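Local coordinates for adhesion and penetration protein autotransporter (Haemophilus influenzae, PDB 3SYJ) that promotes bacterial adherence to and invasion of host cells as a self-associating autotransporter adhesin, and is probably also a serine protease, at residues A[534-546]-A[565-577]. Sequence-based numbering, arbitrary orientation.
Sequences RKEIAYNGWFGET and DRTLLLSGGTNLK
Trp542 lays its indole over Gly573, in a rung-to-rung contact between successive coils of the passenger domain's beta-helix. Its CB and CG skirt Gly573 O, CD2 and CE3 pass over Gly573 C (CE3 at 3.2 Å), CE2, CZ2 and CH2 lie around Gly573 CA, and CZ3 lies 3.5 Å from Thr574 N. With CG anti to the carbonyl carbon (chi1 -81°), Gly573 CA sits over the face of the six-membered ring, a CH-pi contact 3.5 Å from CA to centroid. Gly573, having no side chain, lets the ring settle directly on its CA; Thr546 CG2 packs on the opposite indole face.

The strands run parallel and in register. Ile537 N gives a nearly straight bond to Thr567 O (2.9 Å), and Phe543 N donates to Gly573 O. At the corner, Tyr539 O and Gly541 O accept from Ser571 N and Gly573 N; water 1 donates to both oxygens and takes up Gly572 N. Ile537, Leu568, Leu570, Phe543 and the Tyr539 CB and ring form an apolar row; Leu570 CD2 lies 3.9 Å from Phe543 CE2, at the ring edge. Tyr539 OH donates to Trp542 O. At the partly exposed end, oppositely charged Lys535 NZ and Asp565 OD2 form a salt bridge (3.1 Å), while OD1 pairs with Lys586.

Parallel backbone bonds and apolar packing thus join the coils, with water supplementing the bonds at the bend.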
ATOM      1  N   ARG A 534      36.441  31.863 -15.391  1.00 21.54           N
ATOM      2  CA  ARG A 534      35.447  32.094 -14.356  1.00 19.57           C
ATOM      3  C   ARG A 534      35.102  30.796 -13.640  1.00 21.97           C
ATOM      4  O   ARG A 534      35.244  29.711 -14.198  1.00 21.90           O
ATOM      5  CB  ARG A 534      34.188  32.709 -14.968  1.00 22.55           C
ATOM      6  CG  ARG A 534      34.356  34.160 -15.398  1.00 28.30           C
ATOM      7  CD  ARG A 534      34.479  35.073 -14.186  1.00 32.61           C
ATOM      8  NE  ARG A 534      33.276  35.047 -13.353  1.00 36.05           N
ATOM      9  CZ  ARG A 534      32.325  35.977 -13.380  1.00 40.02           C
ATOM     10  NH1 ARG A 534      32.434  37.013 -14.201  1.00 38.27           N
ATOM     11  NH2 ARG A 534      31.264  35.874 -12.585  1.00 33.28           N
ATOM     12  N   LYS A 535      34.647  30.915 -12.399  1.00 24.25           N
ATOM     13  CA  LYS A 535      34.225  29.759 -11.624  1.00 24.71           C
ATOM     14  C   LYS A 535      32.894  29.234 -12.136  1.00 24.27           C
ATOM     15  O   LYS A 535      32.593  28.050 -11.997  1.00 25.65           O
ATOM     16  CB  LYS A 535      34.117  30.123 -10.140  1.00 24.91           C
ATOM     17  CG  LYS A 535      35.467  30.231  -9.449  1.00 33.85           C
ATOM     18  CD  LYS A 535      35.344  30.392  -7.944  1.00 34.80           C
ATOM     19  CE  LYS A 535      35.269  31.852  -7.522  1.00 38.29           C
ATOM     20  NZ  LYS A 535      35.826  32.029  -6.138  1.00 39.88           N
ATOM     21  N   GLU A 536      32.111  30.125 -12.737  1.00 21.95           N
ATOM     22  CA  GLU A 536      30.766  29.802 -13.202  1.00 20.87           C
ATOM     23  C   GLU A 536      30.717  29.646 -14.712  1.00 24.29           C
ATOM     24  O   GLU A 536      31.184  30.516 -15.452  1.00 23.36           O
ATOM     25  CB  GLU A 536      29.780  30.898 -12.799  1.00 18.65           C
ATOM     26  CG  GLU A 536      29.823  31.275 -11.340  1.00 19.94           C
ATOM     27  CD  GLU A 536      30.854  32.347 -11.054  1.00 26.01           C
ATOM     28  OE1 GLU A 536      31.612  32.709 -11.979  1.00 27.16           O
ATOM     29  OE2 GLU A 536      30.898  32.835  -9.902  1.00 31.63           O
ATOM     30  N   ILE A 537      30.145  28.535 -15.162  1.00 19.99           N
ATOM     31  CA  ILE A 537      29.851  28.347 -16.573  1.00 19.17           C
ATOM     32  C   ILE A 537      28.379  28.019 -16.682  1.00 19.27           C
ATOM     33  O   ILE A 537      27.754  27.640 -15.696  1.00 18.97           O
ATOM     34  CB  ILE A 537      30.683  27.218 -17.210  1.00 16.78           C
ATOM     35  CG1 ILE A 537      30.345  25.862 -16.580  1.00 19.22           C
ATOM     36  CG2 ILE A 537      32.161  27.527 -17.088  1.00 20.46           C
ATOM     37  CD1 ILE A 537      31.195  24.704 -17.090  1.00 16.84           C
ATOM     38  N   ALA A 538      27.817  28.169 -17.874  1.00 14.32           N
ATOM     39  CA  ALA A 538      26.388  27.993 -18.022  1.00 13.71           C
ATOM     40  C   ALA A 538      26.044  27.363 -19.355  1.00 15.57           C
ATOM     41  O   ALA A 538      26.792  27.478 -20.324  1.00 15.78           O
ATOM     42  CB  ALA A 538      25.680  29.337 -17.871  1.00 15.10           C
ATOM     43  N   TYR A 539      24.901  26.694 -19.394  1.00 12.21           N
ATOM     44  CA  TYR A 539      24.402  26.124 -20.625  1.00 13.69           C
ATOM     45  C   TYR A 539      22.938  26.515 -20.761  1.00 15.04           C
ATOM     46  O   TYR A 539      22.105  26.107 -19.959  1.00 12.45           O
ATOM     47  CB  TYR A 539      24.554  24.599 -20.602  1.00 12.19           C
ATOM     48  CG  TYR A 539      24.044  23.907 -21.847  1.00 16.79           C
ATOM     49  CD1 TYR A 539      24.691  24.074 -23.065  1.00 13.66           C
ATOM     50  CD2 TYR A 539      22.928  23.067 -21.802  1.00 14.74           C
ATOM     51  CE1 TYR A 539      24.234  23.442 -24.209  1.00 13.92           C
ATOM     52  CE2 TYR A 539      22.463  22.427 -22.944  1.00 11.69           C
ATOM     53  CZ  TYR A 539      23.123  22.621 -24.145  1.00 15.21           C
ATOM     54  OH  TYR A 539      22.688  22.004 -25.299  1.00 15.63           O
ATOM     55  N   ASN A 540      22.633  27.312 -21.780  1.00 15.51           N
ATOM     56  CA  ASN A 540      21.281  27.825 -21.979  1.00 13.70           C
ATOM     57  C   ASN A 540      20.352  26.861 -22.718  1.00 17.31           C
ATOM     58  O   ASN A 540      19.154  27.132 -22.861  1.00 17.26           O
ATOM     59  CB  ASN A 540      21.338  29.135 -22.766  1.00 18.18           C
ATOM     60  CG  ASN A 540      21.957  30.265 -21.977  1.00 18.01           C
ATOM     61  OD1 ASN A 540      22.920  30.066 -21.234  1.00 14.83           O
ATOM     62  ND2 ASN A 540      21.405  31.466 -22.133  1.00 18.56           N
ATOM     63  N   GLY A 541      20.898  25.743 -23.189  1.00 15.24           N
ATOM     64  CA  GLY A 541      20.174  24.870 -24.097  1.00 14.38           C
ATOM     65  C   GLY A 541      19.577  23.605 -23.505  1.00 19.61           C
ATOM     66  O   GLY A 541      19.282  23.532 -22.305  1.00 16.94           O
ATOM     67  N   TRP A 542      19.400  22.608 -24.374  1.00 16.13           N
ATOM     68  CA  TRP A 542      18.775  21.337 -24.023  1.00 16.86           C
ATOM     69  C   TRP A 542      19.744  20.153 -24.029  1.00 15.52           C
ATOM     70  O   TRP A 542      20.669  20.095 -24.846  1.00 16.37           O
ATOM     71  CB  TRP A 542      17.612  21.030 -24.981  1.00 14.84           C
ATOM     72  CG  TRP A 542      16.358  21.743 -24.614  1.00 18.69           C
ATOM     73  CD1 TRP A 542      15.988  22.997 -25.001  1.00 18.50           C
ATOM     74  CD2 TRP A 542      15.312  21.255 -23.771  1.00 15.92           C
ATOM     75  NE1 TRP A 542      14.777  23.321 -24.452  1.00 20.90           N
ATOM     76  CE2 TRP A 542      14.338  22.269 -23.690  1.00 18.08           C
ATOM     77  CE3 TRP A 542      15.105  20.062 -23.074  1.00 16.53           C
ATOM     78  CZ2 TRP A 542      13.168  22.128 -22.942  1.00 17.91           C
ATOM     79  CZ3 TRP A 542      13.941  19.917 -22.331  1.00 18.44           C
ATOM     80  CH2 TRP A 542      12.989  20.949 -22.269  1.00 19.73           C
ATOM     81  N   PHE A 543      19.520  19.224 -23.102  1.00 14.90           N
ATOM     82  CA  PHE A 543      20.131  17.895 -23.128  1.00 16.60           C
ATOM     83  C   PHE A 543      19.035  16.866 -23.344  1.00 17.38           C
ATOM     84  O   PHE A 543      18.168  16.686 -22.494  1.00 19.67           O
ATOM     85  CB  PHE A 543      20.856  17.595 -21.817  1.00 15.64           C
ATOM     86  CG  PHE A 543      22.128  18.362 -21.643  1.00 14.74           C
ATOM     87  CD1 PHE A 543      23.250  18.034 -22.383  1.00 15.48           C
ATOM     88  CD2 PHE A 543      22.205  19.411 -20.746  1.00 15.54           C
ATOM     89  CE1 PHE A 543      24.425  18.739 -22.235  1.00 16.84           C
ATOM     90  CE2 PHE A 543      23.386  20.124 -20.587  1.00 15.45           C
ATOM     91  CZ  PHE A 543      24.498  19.787 -21.332  1.00 14.53           C
ATOM     92  N   GLY A 544      19.057  16.201 -24.490  1.00 17.66           N
ATOM     93  CA  GLY A 544      18.020  15.241 -24.810  1.00 16.14           C
ATOM     94  C   GLY A 544      17.122  15.793 -25.894  1.00 21.78           C
ATOM     95  O   GLY A 544      16.985  17.008 -26.047  1.00 23.02           O
ATOM     96  N   GLU A 545      16.511  14.900 -26.659  1.00 23.89           N
ATOM     97  CA  GLU A 545      15.657  15.302 -27.758  1.00 23.02           C
ATOM     98  C   GLU A 545      14.251  15.591 -27.252  1.00 29.19           C
ATOM     99  O   GLU A 545      13.678  14.797 -26.504  1.00 30.46           O
ATOM    100  CB  GLU A 545      15.625  14.207 -28.823  1.00 24.10           C
ATOM    101  CG  GLU A 545      14.707  14.515 -29.989  1.00 28.36           C
ATOM    102  CD  GLU A 545      15.119  15.768 -30.738  1.00 28.51           C
ATOM    103  OE1 GLU A 545      16.206  15.771 -31.357  1.00 22.89           O
ATOM    104  OE2 GLU A 545      14.351  16.752 -30.707  1.00 33.58           O
ATOM    105  N   THR A 546      13.694  16.729 -27.647  1.00 29.49           N
ATOM    106  CA  THR A 546      12.333  17.072 -27.246  1.00 33.61           C
ATOM    107  C   THR A 546      11.308  16.753 -28.332  1.00 32.79           C
ATOM    108  O   THR A 546      10.120  16.628 -28.045  1.00 33.13           O
ATOM    109  CB  THR A 546      12.204  18.558 -26.882  1.00 33.84           C
ATOM    110  OG1 THR A 546      12.830  19.350 -27.898  1.00 28.86           O
ATOM    111  CG2 THR A 546      12.864  18.837 -25.535  1.00 28.41           C
ATOM    112  N   ASP A 565      34.565  24.822  -5.592  1.00 35.47           N
ATOM    113  CA  ASP A 565      34.017  26.135  -5.931  1.00 35.16           C
ATOM    114  C   ASP A 565      33.875  26.378  -7.436  1.00 35.74           C
ATOM    115  O   ASP A 565      34.426  27.345  -7.966  1.00 37.56           O
ATOM    116  CB  ASP A 565      34.873  27.247  -5.314  1.00 32.97           C
ATOM    117  CG  ASP A 565      34.133  28.575  -5.234  1.00 41.80           C
ATOM    118  OD1 ASP A 565      32.986  28.639  -5.726  1.00 44.48           O
ATOM    119  OD2 ASP A 565      34.693  29.552  -4.679  1.00 37.51           O
ATOM    120  N   ARG A 566      33.142  25.504  -8.119  1.00 26.91           N
ATOM    121  CA  ARG A 566      32.868  25.674  -9.541  1.00 27.02           C
ATOM    122  C   ARG A 566      31.389  25.448  -9.772  1.00 24.67           C
ATOM    123  O   ARG A 566      30.822  24.501  -9.244  1.00 24.97           O
ATOM    124  CB  ARG A 566      33.673  24.677 -10.377  1.00 29.95           C
ATOM    125  CG  ARG A 566      35.176  24.770 -10.195  1.00 33.82           C
ATOM    126  CD  ARG A 566      35.719  26.115 -10.651  1.00 31.91           C
ATOM    127  NE  ARG A 566      37.091  25.986 -11.134  1.00 40.45           N
ATOM    128  CZ  ARG A 566      38.170  26.302 -10.422  1.00 43.69           C
ATOM    129  NH1 ARG A 566      38.039  26.783  -9.189  1.00 33.03           N
ATOM    130  NH2 ARG A 566      39.379  26.143 -10.948  1.00 40.92           N
ATOM    131  N   THR A 567      30.758  26.310 -10.557  1.00 22.35           N
ATOM    132  CA  THR A 567      29.315  26.219 -10.746  1.00 23.19           C
ATOM    133  C   THR A 567      28.942  25.984 -12.192  1.00 20.87           C
ATOM    134  O   THR A 567      29.535  26.563 -13.100  1.00 21.34           O
ATOM    135  CB  THR A 567      28.601  27.490 -10.261  1.00 21.58           C
ATOM    136  OG1 THR A 567      28.893  27.692  -8.878  1.00 25.11           O
ATOM    137  CG2 THR A 567      27.099  27.371 -10.448  1.00 18.74           C
ATOM    138  N   LEU A 568      27.956  25.118 -12.388  1.00 18.42           N
ATOM    139  CA  LEU A 568      27.360  24.889 -13.693  1.00 20.42           C
ATOM    140  C   LEU A 568      25.893  25.299 -13.636  1.00 19.96           C
ATOM    141  O   LEU A 568      25.116  24.765 -12.844  1.00 19.30           O
ATOM    142  CB  LEU A 568      27.485  23.415 -14.097  1.00 17.09           C
ATOM    143  CG  LEU A 568      26.778  22.954 -15.381  1.00 16.49           C
ATOM    144  CD1 LEU A 568      27.142  23.828 -16.575  1.00 14.36           C
ATOM    145  CD2 LEU A 568      27.101  21.481 -15.678  1.00 15.20           C
ATOM    146  N   LEU A 569      25.520  26.259 -14.469  1.00 16.80           N
ATOM    147  CA  LEU A 569      24.141  26.700 -14.524  1.00 16.65           C
ATOM    148  C   LEU A 569      23.444  26.089 -15.730  1.00 13.90           C
ATOM    149  O   LEU A 569      23.906  26.230 -16.862  1.00 13.74           O
ATOM    150  CB  LEU A 569      24.072  28.229 -14.586  1.00 17.37           C
ATOM    151  CG  LEU A 569      22.728  28.852 -14.996  1.00 16.99           C
ATOM    152  CD1 LEU A 569      21.627  28.483 -14.011  1.00 14.71           C
ATOM    153  CD2 LEU A 569      22.844  30.374 -15.134  1.00 16.94           C
ATOM    154  N   LEU A 570      22.340  25.396 -15.481  1.00 12.07           N
ATOM    155  CA  LEU A 570      21.491  24.911 -16.562  1.00 16.01           C
ATOM    156  C   LEU A 570      20.183  25.693 -16.540  1.00 19.41           C
ATOM    157  O   LEU A 570      19.393  25.573 -15.599  1.00 19.40           O
ATOM    158  CB  LEU A 570      21.229  23.412 -16.406  1.00 15.82           C
ATOM    159  CG  LEU A 570      22.502  22.572 -16.287  1.00 11.97           C
ATOM    160  CD1 LEU A 570      22.187  21.135 -15.907  1.00 16.53           C
ATOM    161  CD2 LEU A 570      23.285  22.627 -17.586  1.00 12.23           C
ATOM    162  N   SER A 571      19.951  26.502 -17.568  1.00 17.27           N
ATOM    163  CA  SER A 571      18.787  27.374 -17.558  1.00 16.00           C
ATOM    164  C   SER A 571      17.828  27.053 -18.690  1.00 16.77           C
ATOM    165  O   SER A 571      16.855  27.773 -18.902  1.00 13.38           O
ATOM    166  CB  SER A 571      19.213  28.843 -17.639  1.00 16.16           C
ATOM    167  OG  SER A 571      19.795  29.121 -18.904  1.00 15.86           O
ATOM    168  N   GLY A 572      18.108  25.978 -19.417  1.00 13.99           N
ATOM    169  CA  GLY A 572      17.278  25.595 -20.546  1.00 14.69           C
ATOM    170  C   GLY A 572      16.385  24.411 -20.226  1.00 17.88           C
ATOM    171  O   GLY A 572      15.283  24.573 -19.701  1.00 18.72           O
ATOM    172  N   GLY A 573      16.854  23.208 -20.533  1.00 16.44           N
ATOM    173  CA  GLY A 573      16.073  22.027 -20.227  1.00 17.35           C
ATOM    174  C   GLY A 573      16.806  20.719 -20.431  1.00 17.40           C
ATOM    175  O   GLY A 573      17.817  20.659 -21.145  1.00 16.39           O
ATOM    176  N   THR A 574      16.298  19.674 -19.779  1.00 16.51           N
ATOM    177  CA  THR A 574      16.741  18.309 -20.036  1.00 17.22           C
ATOM    178  C   THR A 574      15.538  17.413 -20.284  1.00 18.72           C
ATOM    179  O   THR A 574      14.505  17.546 -19.629  1.00 16.06           O
ATOM    180  CB  THR A 574      17.558  17.697 -18.869  1.00 16.55           C
ATOM    181  OG1 THR A 574      16.740  17.598 -17.696  1.00 20.32           O
ATOM    182  CG2 THR A 574      18.797  18.523 -18.569  1.00 16.07           C
ATOM    183  N   ASN A 575      15.680  16.504 -21.243  1.00 17.50           N
ATOM    184  CA  ASN A 575      14.720  15.428 -21.432  1.00 17.92           C
ATOM    185  C   ASN A 575      15.492  14.131 -21.603  1.00 18.41           C
ATOM    186  O   ASN A 575      15.475  13.527 -22.671  1.00 18.89           O
ATOM    187  CB  ASN A 575      13.847  15.684 -22.656  1.00 16.23           C
ATOM    188  CG  ASN A 575      12.685  14.723 -22.743  1.00 19.52           C
ATOM    189  OD1 ASN A 575      12.257  14.337 -23.834  1.00 23.29           O
ATOM    190  ND2 ASN A 575      12.167  14.323 -21.589  1.00 15.35           N
ATOM    191  N   LEU A 576      16.173  13.709 -20.545  1.00 19.66           N
ATOM    192  CA  LEU A 576      17.168  12.654 -20.664  1.00 18.48           C
ATOM    193  C   LEU A 576      16.647  11.256 -20.430  1.00 22.41           C
ATOM    194  O   LEU A 576      16.098  10.952 -19.374  1.00 24.67           O
ATOM    195  CB  LEU A 576      18.334  12.902 -19.713  1.00 18.06           C
ATOM    196  CG  LEU A 576      19.244  14.061 -20.094  1.00 18.91           C
ATOM    197  CD1 LEU A 576      20.223  14.349 -18.975  1.00 21.31           C
ATOM    198  CD2 LEU A 576      19.968  13.746 -21.379  1.00 18.15           C
ATOM    199  N   LYS A 577      16.845  10.403 -21.426  1.00 24.28           N
ATOM    200  CA  LYS A 577      16.724   8.974 -21.234  1.00 22.73           C
ATOM    201  C   LYS A 577      18.092   8.539 -20.719  1.00 26.73           C
ATOM    202  O   LYS A 577      18.951   8.106 -21.483  1.00 24.45           O
ATOM    203  CB  LYS A 577      16.406   8.297 -22.559  1.00 29.19           C
ATOM    204  CG  LYS A 577      15.192   7.391 -22.511  1.00 43.70           C
ATOM    205  CD  LYS A 577      13.897   8.201 -22.540  1.00 42.22           C
ATOM    206  CE  LYS A 577      12.672   7.297 -22.388  1.00 52.54           C
ATOM    207  NZ  LYS A 577      11.426   7.930 -22.910  1.00 49.75           N
TER
HETATM  208  O   HOH W   1      20.379  24.066 -19.641  1.00 14.80           O
HETATM  209  O   HOH W   2      18.086  29.191 -21.317  1.00 11.09           O
HETATM  210  O   HOH W   3      21.873  30.380 -18.660  1.00 14.81           O